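Local coordinates for protein exoglucanase A (Cellulomonas fimi, PDB 7CBD) that hydrolyses beta-1,4-glucosidic bonds of cellulose with inversion of anomeric configuration, releasing cellobiose from non-reducing chain ends, here represented by its family 6 catalytic domain, at residues V52-R56 with I57-T61; A115-A118 with R119-E123; Q164-A167 with P168-Q172. One frame throughout, in Å; residues are numbered along the deposited sequence.

Contact 1 (V52-R56 with I57-T61)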
loop_
_atom_site.group_PDB
_atom_site.type_symbol
_atom_site.label_atom_id
_atom_site.label_comp_id
_atom_site.label_asym_id
_atom_site.label_seq_id
_atom_site.Cartn_x
_atom_site.Cartn_y
_atom_site.Cartn_z
ATOM N N VAL A 52 -10.205 -3.527 0.376
ATOM C CA VAL A 52 -10.781 -4.155 -0.805
ATOM C C VAL A 52 -10.378 -3.334 -2.022
ATOM O O VAL A 52 -10.623 -2.121 -2.073
ATOM C CB VAL A 52 -12.310 -4.254 -0.680
ATOM C CG1 VAL A 52 -12.916 -4.715 -1.998
ATOM C CG2 VAL A 52 -12.672 -5.192 0.463
ATOM N N TRP A 53 -9.762 -3.988 -3.004
ATOM C CA TRP A 53 -9.228 -3.312 -4.183
ATOM C C TRP A 53 -10.227 -3.403 -5.329
ATOM O O TRP A 53 -10.586 -4.504 -5.759
ATOM C CB TRP A 53 -7.913 -3.954 -4.627
ATOM C CG TRP A 53 -6.761 -3.667 -3.719
ATOM C CD1 TRP A 53 -6.636 -4.029 -2.400
ATOM C CD2 TRP A 53 -5.564 -2.953 -4.057
ATOM N NE1 TRP A 53 -5.426 -3.587 -1.905
ATOM C CE2 TRP A 53 -4.754 -2.924 -2.900
ATOM C CE3 TRP A 53 -5.094 -2.341 -5.222
ATOM C CZ2 TRP A 53 -3.511 -2.293 -2.878
ATOM C CZ3 TRP A 53 -3.856 -1.722 -5.194
ATOM C CH2 TRP A 53 -3.078 -1.706 -4.035
ATOM N N MET A 54 -10.645 -2.248 -5.849
ATOM C CA MET A 54 -11.360 -2.208 -7.123
ATOM C C MET A 54 -10.314 -2.042 -8.227
ATOM O O MET A 54 -10.108 -0.970 -8.791
ATOM C CB MET A 54 -12.399 -1.093 -7.120
ATOM C CG MET A 54 -13.563 -1.362 -6.159
ATOM S SD MET A 54 -14.618 -2.745 -6.662
ATOM C CE MET A 54 -14.311 -3.953 -5.376
ATOM N N ASP A 55 -9.601 -3.139 -8.500
ATOM C CA ASP A 55 -8.445 -3.087 -9.395
ATOM C C ASP A 55 -8.803 -3.263 -10.863
ATOM O O ASP A 55 -7.902 -3.283 -11.709
ATOM C CB ASP A 55 -7.344 -4.074 -8.970
ATOM C CG ASP A 55 -7.816 -5.518 -8.906
ATOM O OD1 ASP A 55 -9.026 -5.773 -9.038
ATOM O OD2 ASP A 55 -6.959 -6.412 -8.720
ATOM N N ARG A 56 -10.087 -3.380 -11.180
ATOM C CA ARG A 56 -10.579 -3.432 -12.547
ATOM C C ARG A 56 -12.083 -3.229 -12.479
ATOM O O ARG A 56 -12.701 -3.419 -11.426
ATOM C CB ARG A 56 -10.239 -4.761 -13.234
ATOM C CG ARG A 56 -10.477 -5.975 -12.372
ATOM C CD ARG A 56 -10.097 -7.261 -13.105
ATOM N NE ARG A 56 -9.876 -8.391 -12.208
ATOM C CZ ARG A 56 -9.900 -9.669 -12.580
ATOM N NH1 ARG A 56 -9.675 -10.619 -11.683
ATOM N NH2 ARG A 56 -10.149 -10.000 -13.842
ATOM N N ILE A 57 -12.668 -2.861 -13.619
ATOM C CA ILE A 57 -14.102 -2.585 -13.661
ATOM C C ILE A 57 -14.911 -3.803 -13.219
ATOM O O ILE A 57 -15.905 -3.673 -12.496
ATOM C CB ILE A 57 -14.505 -2.084 -15.059
ATOM C CG1 ILE A 57 -14.082 -0.626 -15.221
ATOM C CG2 ILE A 57 -16.008 -2.277 -15.298
ATOM C CD1 ILE A 57 -13.951 -0.189 -16.673
ATOM N N SER A 58 -14.476 -5.005 -13.604
ATOM C CA SER A 58 -15.237 -6.203 -13.268
ATOM C C SER A 58 -15.286 -6.466 -11.771
ATOM O O SER A 58 -16.172 -7.195 -11.319
ATOM C CB SER A 58 -14.678 -7.424 -13.995
ATOM O OG SER A 58 -13.428 -7.812 -13.465
ATOM N N ALA A 59 -14.369 -5.888 -10.991
ATOM C CA ALA A 59 -14.411 -6.065 -9.546
ATOM C C ALA A 59 -15.607 -5.372 -8.910
ATOM O O ALA A 59 -15.965 -5.698 -7.771
ATOM C CB ALA A 59 -13.119 -5.549 -8.912
ATOM N N ILE A 60 -16.229 -4.418 -9.605
ATOM C CA ILE A 60 -17.350 -3.694 -9.013
ATOM C C ILE A 60 -18.538 -4.626 -8.811
ATOM O O ILE A 60 -19.118 -4.688 -7.724
ATOM C CB ILE A 60 -17.708 -2.443 -9.836
ATOM C CG1 ILE A 60 -16.508 -1.495 -9.901
ATOM C CG2 ILE A 60 -18.925 -1.734 -9.225
ATOM C CD1 ILE A 60 -16.627 -0.423 -10.985
ATOM N N THR A 61 -18.901 -5.385 -9.842
ATOM C CA THR A 61 -19.985 -6.352 -9.719
ATOM C C THR A 61 -19.518 -7.712 -9.210
ATOM O O THR A 61 -20.301 -8.421 -8.566
ATOM C CB THR A 61 -20.703 -6.500 -11.063
ATOM O OG1 THR A 61 -19.744 -6.811 -12.076
ATOM C CG2 THR A 61 -21.374 -5.205 -11.429
#
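M54 and A59 meet where strand 52-54, part of the mainly parallel sheet of the glycoside hydrolase family 6 domain, gives way through a short loop to the short, weakly bonded helix at about 58-61. The apolar part of this local contact is built on the thioether. Its chain bends at both chi2 and chi3 (113°), which folds the sulfur back against the helical turn. There SD of M54 lies 3.9 Å from CB of A59 and also touches CG1 of I60. CE of M54 comes to 3.4 Å from the carbonyl O of A59. I128 of helix 114-132 packs on both M54 and I60, and strand 87-93 pairs with the strand through backbone bonds of V52 and M54. Close by, W53 turns its indole away from the helix; NE1 bonds to I364 O, and its side chain is about 8 Å from those of D149 and D371, the predicted proton donor and nucleophile. The polar part is a pair of backbone bonds round the turn: A59 N donates to R56 O at 3.0 Å, coming from above the carbonyl plane, and I60 N bonds to I57 O. The extended side chain of R56 runs past S58 to a salt bridge with D65, and the serine hydroxyl is bonded to N63. Where the two side chains pass, CD of R56 lies 3.4 Å from OG of S58.

Contact 2 (A115-A118 with R119-E123)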
loop_
_atom_site.group_PDB
_atom_site.type_symbol
_atom_site.label_atom_id
_atom_site.label_comp_id
_atom_site.label_asym_id
_atom_site.label_seq_id
_atom_site.Cartn_x
_atom_site.Cartn_y
_atom_site.Cartn_z
ATOM N N ALA A 115 -10.853 7.965 -24.829
ATOM C CA ALA A 115 -11.830 6.893 -24.665
ATOM C C ALA A 115 -11.609 6.159 -23.351
ATOM O O ALA A 115 -12.568 5.803 -22.657
ATOM C CB ALA A 115 -11.760 5.931 -25.848
ATOM N N GLY A 116 -10.344 5.927 -22.992
ATOM C CA GLY A 116 -10.058 5.305 -21.710
ATOM C C GLY A 116 -10.528 6.153 -20.542
ATOM O O GLY A 116 -11.104 5.642 -19.577
ATOM N N LEU A 117 -10.312 7.468 -20.627
ATOM C CA LEU A 117 -10.773 8.360 -19.567
ATOM C C LEU A 117 -12.294 8.387 -19.479
ATOM O O LEU A 117 -12.850 8.407 -18.379
ATOM C CB LEU A 117 -10.219 9.767 -19.776
ATOM C CG LEU A 117 -10.647 10.802 -18.730
ATOM C CD1 LEU A 117 -10.052 10.477 -17.361
ATOM C CD2 LEU A 117 -10.258 12.211 -19.186
ATOM N N ALA A 118 -12.985 8.399 -20.619
ATOM C CA ALA A 118 -14.445 8.392 -20.565
ATOM C C ALA A 118 -14.957 7.127 -19.882
ATOM O O ALA A 118 -15.931 7.173 -19.122
ATOM C CB ALA A 118 -15.032 8.562 -21.967
ATOM N N ARG A 119 -14.298 5.992 -20.120
ATOM C CA ARG A 119 -14.687 4.751 -19.456
ATOM C C ARG A 119 -14.346 4.784 -17.970
ATOM O O ARG A 119 -15.110 4.281 -17.138
ATOM C CB ARG A 119 -13.985 3.576 -20.130
ATOM C CG ARG A 119 -14.557 2.218 -19.803
ATOM C CD ARG A 119 -14.240 1.235 -20.921
ATOM N NE ARG A 119 -13.505 1.898 -21.997
ATOM C CZ ARG A 119 -12.784 1.278 -22.928
ATOM N NH1 ARG A 119 -12.691 -0.045 -22.943
ATOM N NH2 ARG A 119 -12.155 1.991 -23.849
ATOM N N TYR A 120 -13.195 5.357 -17.619
ATOM C CA TYR A 120 -12.851 5.519 -16.209
ATOM C C TYR A 120 -13.939 6.288 -15.468
ATOM O O TYR A 120 -14.365 5.900 -14.377
ATOM C CB TYR A 120 -11.527 6.264 -16.095
ATOM C CG TYR A 120 -11.034 6.467 -14.675
ATOM C CD1 TYR A 120 -10.481 5.408 -13.955
ATOM C CD2 TYR A 120 -11.084 7.722 -14.069
ATOM C CE1 TYR A 120 -9.997 5.589 -12.671
ATOM C CE2 TYR A 120 -10.607 7.913 -12.772
ATOM C CZ TYR A 120 -10.061 6.842 -12.086
ATOM O OH TYR A 120 -9.582 7.025 -10.817
ATOM N N LYS A 121 -14.418 7.375 -16.068
ATOM C CA LYS A 121 -15.438 8.185 -15.419
ATOM C C LYS A 121 -16.767 7.444 -15.338
ATOM O O LYS A 121 -17.359 7.333 -14.259
ATOM C CB LYS A 121 -15.612 9.509 -16.167
ATOM C CG LYS A 121 -14.412 10.434 -16.116
ATOM C CD LYS A 121 -14.667 11.688 -16.929
ATOM C CE LYS A 121 -13.503 12.663 -16.858
ATOM N NZ LYS A 121 -13.740 13.816 -17.768
ATOM N N SER A 122 -17.249 6.922 -16.466
ATOM C CA SER A 122 -18.625 6.448 -16.552
ATOM C C SER A 122 -18.806 5.007 -16.100
ATOM O O SER A 122 -19.871 4.666 -15.573
ATOM C CB SER A 122 -19.151 6.606 -17.983
ATOM O OG SER A 122 -18.574 5.644 -18.846
ATOM N N GLU A 123 -17.804 4.150 -16.300
ATOM C CA GLU A 123 -17.920 2.731 -15.994
ATOM C C GLU A 123 -17.123 2.299 -14.777
ATOM O O GLU A 123 -17.278 1.156 -14.327
ATOM C CB GLU A 123 -17.492 1.880 -17.204
ATOM C CG GLU A 123 -18.379 2.036 -18.427
ATOM C CD GLU A 123 -17.781 1.400 -19.681
ATOM O OE1 GLU A 123 -17.159 0.318 -19.574
ATOM O OE2 GLU A 123 -17.921 1.994 -20.776
#
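L117 and K121 lie one turn apart on helix 114-132 of the family 6 catalytic domain, and their side chains pass at a slant. The lysine sets its CG beside the backbone N and anti to the carbonyl carbon (chi1 -66°), which aims the chain back toward the preceding turn, and beyond CG it is fully extended. Its aliphatic part thus runs over the leucine: CE of K121 reaches CG of L117 at 3.9 Å, and NZ of K121 comes to 4.1 Å from CD2 of L117. An alanine in place of K121 would probably strip L117 of this methylene cover and cost the contact with Y176 of helix 161-182. Y120 points another way. Its ring only grazes the leucine, CD2 of Y120 lying 4.4 Å from CD1 of L117; it packs on the loop residues L96, P97 and L110 and ends in a hydrogen bond from its OH to E147, while its ring also meets that of Y124. R119 is less certain, having two conformers; in the one given, it bends at chi3, and the carbonyl O of A115 lies near the guanidinium plane, 4.0 Å from NH2 of R119. S122 also has two conformers. In the one given, its OG donates to A118 O at 3.1 Å, while the regular bond from S122 N reaches the same oxygen at 3.0 Å, from the opposite face of the carbonyl plane. The chemistry is thus divided round the helix: leucine, tyrosine and the lysine methylenes supply apolar surface toward the fold, whereas the backbone carbonyls of A115 to A118 are engaged by the N-H groups one turn on.

Contact 3 (Q164-A167 with P168-Q172)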
loop_
_atom_site.group_PDB
_atom_site.type_symbol
_atom_site.label_atom_id
_atom_site.label_comp_id
_atom_site.label_asym_id
_atom_site.label_seq_id
_atom_site.Cartn_x
_atom_site.Cartn_y
_atom_site.Cartn_z
ATOM N N GLN A 164 4.349 10.328 -20.047
ATOM C CA GLN A 164 3.916 11.538 -20.737
ATOM C C GLN A 164 2.485 11.385 -21.236
ATOM O O GLN A 164 1.648 12.280 -21.054
ATOM C CB GLN A 164 4.858 11.824 -21.906
ATOM C CG GLN A 164 6.270 12.128 -21.471
ATOM C CD GLN A 164 7.267 11.946 -22.587
ATOM O OE1 GLN A 164 6.907 11.988 -23.767
ATOM N NE2 GLN A 164 8.535 11.762 -22.228
ATOM N N GLN A 165 2.186 10.238 -21.855
ATOM C CA GLN A 165 0.848 9.979 -22.375
ATOM C C GLN A 165 -0.176 9.933 -21.252
ATOM O O GLN A 165 -1.307 10.409 -21.410
ATOM C CB GLN A 165 0.838 8.650 -23.137
ATOM C CG GLN A 165 1.682 8.639 -24.408
ATOM C CD GLN A 165 2.165 7.239 -24.801
ATOM O OE1 GLN A 165 1.754 6.228 -24.218
ATOM N NE2 GLN A 165 3.053 7.181 -25.789
ATOM N N ALA A 166 0.209 9.374 -20.104
ATOM C CA ALA A 166 -0.731 9.184 -19.006
ATOM C C ALA A 166 -0.976 10.467 -18.227
ATOM O O ALA A 166 -2.038 10.611 -17.613
ATOM C CB ALA A 166 -0.223 8.090 -18.062
ATOM N N ALA A 167 -0.015 11.397 -18.244
ATOM C CA ALA A 167 -0.060 12.592 -17.400
ATOM C C ALA A 167 -1.392 13.329 -17.414
ATOM O O ALA A 167 -1.949 13.559 -16.328
ATOM C CB ALA A 167 1.128 13.518 -17.701
ATOM N N PRO A 168 -1.952 13.732 -18.557
ATOM C CA PRO A 168 -3.236 14.444 -18.494
ATOM C C PRO A 168 -4.353 13.589 -17.929
ATOM O O PRO A 168 -5.257 14.114 -17.270
ATOM C CB PRO A 168 -3.490 14.853 -19.952
ATOM C CG PRO A 168 -2.684 13.894 -20.757
ATOM C CD PRO A 168 -1.462 13.615 -19.944
ATOM N N TYR A 169 -4.292 12.274 -18.133
ATOM C CA TYR A 169 -5.338 11.398 -17.628
ATOM C C TYR A 169 -5.201 11.130 -16.138
ATOM O O TYR A 169 -6.216 10.973 -15.456
ATOM C CB TYR A 169 -5.379 10.111 -18.448
ATOM C CG TYR A 169 -5.585 10.424 -19.905
ATOM C CD1 TYR A 169 -6.783 10.968 -20.344
ATOM C CD2 TYR A 169 -4.574 10.226 -20.833
ATOM C CE1 TYR A 169 -6.981 11.281 -21.669
ATOM C CE2 TYR A 169 -4.761 10.536 -22.158
ATOM C CZ TYR A 169 -5.966 11.064 -22.570
ATOM O OH TYR A 169 -6.157 11.377 -23.891
ATOM N N TYR A 170 -3.976 11.092 -15.608
ATOM C CA TYR A 170 -3.832 11.011 -14.158
ATOM C C TYR A 170 -4.391 12.264 -13.504
ATOM O O TYR A 170 -5.126 12.185 -12.516
ATOM C CB TYR A 170 -2.367 10.839 -13.758
ATOM C CG TYR A 170 -1.722 9.496 -14.036
ATOM C CD1 TYR A 170 -0.430 9.252 -13.599
ATOM C CD2 TYR A 170 -2.380 8.482 -14.731
ATOM C CE1 TYR A 170 0.206 8.049 -13.845
ATOM C CE2 TYR A 170 -1.752 7.250 -14.979
ATOM C CZ TYR A 170 -0.452 7.054 -14.541
ATOM O OH TYR A 170 0.215 5.871 -14.785
ATOM N N ARG A 171 -4.067 13.436 -14.050
ATOM C CA ARG A 171 -4.558 14.674 -13.458
ATOM C C ARG A 171 -6.080 14.757 -13.540
ATOM O O ARG A 171 -6.753 15.065 -12.551
ATOM C CB ARG A 171 -3.906 15.871 -14.143
ATOM C CG ARG A 171 -2.451 16.090 -13.765
ATOM C CD ARG A 171 -1.965 17.340 -14.464
ATOM N NE ARG A 171 -0.568 17.680 -14.217
ATOM C CZ ARG A 171 -0.164 18.547 -13.294
ATOM N NH1 ARG A 171 -1.045 19.135 -12.493
ATOM N NH2 ARG A 171 1.126 18.822 -13.168
ATOM N N GLN A 172 -6.644 14.473 -14.715
ATOM C CA GLN A 172 -8.089 14.608 -14.878
ATOM C C GLN A 172 -8.835 13.471 -14.189
ATOM O O GLN A 172 -9.922 13.682 -13.634
ATOM C CB GLN A 172 -8.443 14.697 -16.361
ATOM C CG GLN A 172 -7.830 15.918 -17.047
ATOM C CD GLN A 172 -7.934 15.874 -18.556
ATOM O OE1 GLN A 172 -8.877 15.308 -19.109
ATOM N NE2 GLN A 172 -6.961 16.477 -19.234
#
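A166 and Y170 share both a backbone bond and a side-chain contact within helix 161-182, at the kink made by P168. The proline has no N-H to give, so the usual donor to Q164 O is missing; CD of P168 stands 3.6 Å from that oxygen, which keeps a weak bond from A167 N. Q165 O likewise lacks its helical bond; it faces the edge of the Y169 ring, 3.3 Å from CD2 of Y169. A166 O is well supplied: Y170 N donates at 2.8 Å, nearly along the C=O axis, and Y169 N adds a weak bond, bent to 120° at the hydrogen. The next turn is regular again, with R171 N bonded to A167 O at 3.1 Å. Above the Y170 ring, CB of A166 makes a CH-pi contact 3.9 Å from the ring centroid. The polar ends find partners outside the turn: Y170 OH bonds to G98 O, Y169 OH to D114, and R171 forms a salt bridge with E214. The side chain of Y170 is about 6 Å from that of D149, the predicted proton donor. Chemically, the proline leaves its own N and that of Y169 without the usual bond four residues back; A166 O keeps the turn bonded within the helix, while the tyrosine hydroxyls and R171 anchor it outside.

The three contacts follow one another along the chain inside one family 6 catalytic domain, each closing before the next opens. Contacts 1 and 2 have centres 14 Å apart and touch where I57 and I60 pack against R119 and E123, joining the turn and short helix of 57-61, just after strand 52-54, to helix 114-132. Contacts 2 and 3 lie 13 Å apart between centres; there L117 packs on Y169 and Q172, so helices 114-132 and 161-182 sit side by side. Contacts 1 and 3 do not touch, their nearest atoms being about 13 Å apart. Contact 2, on a helix flanking the sheet, thus bridges the other two, which both come nearer the predicted catalytic residues.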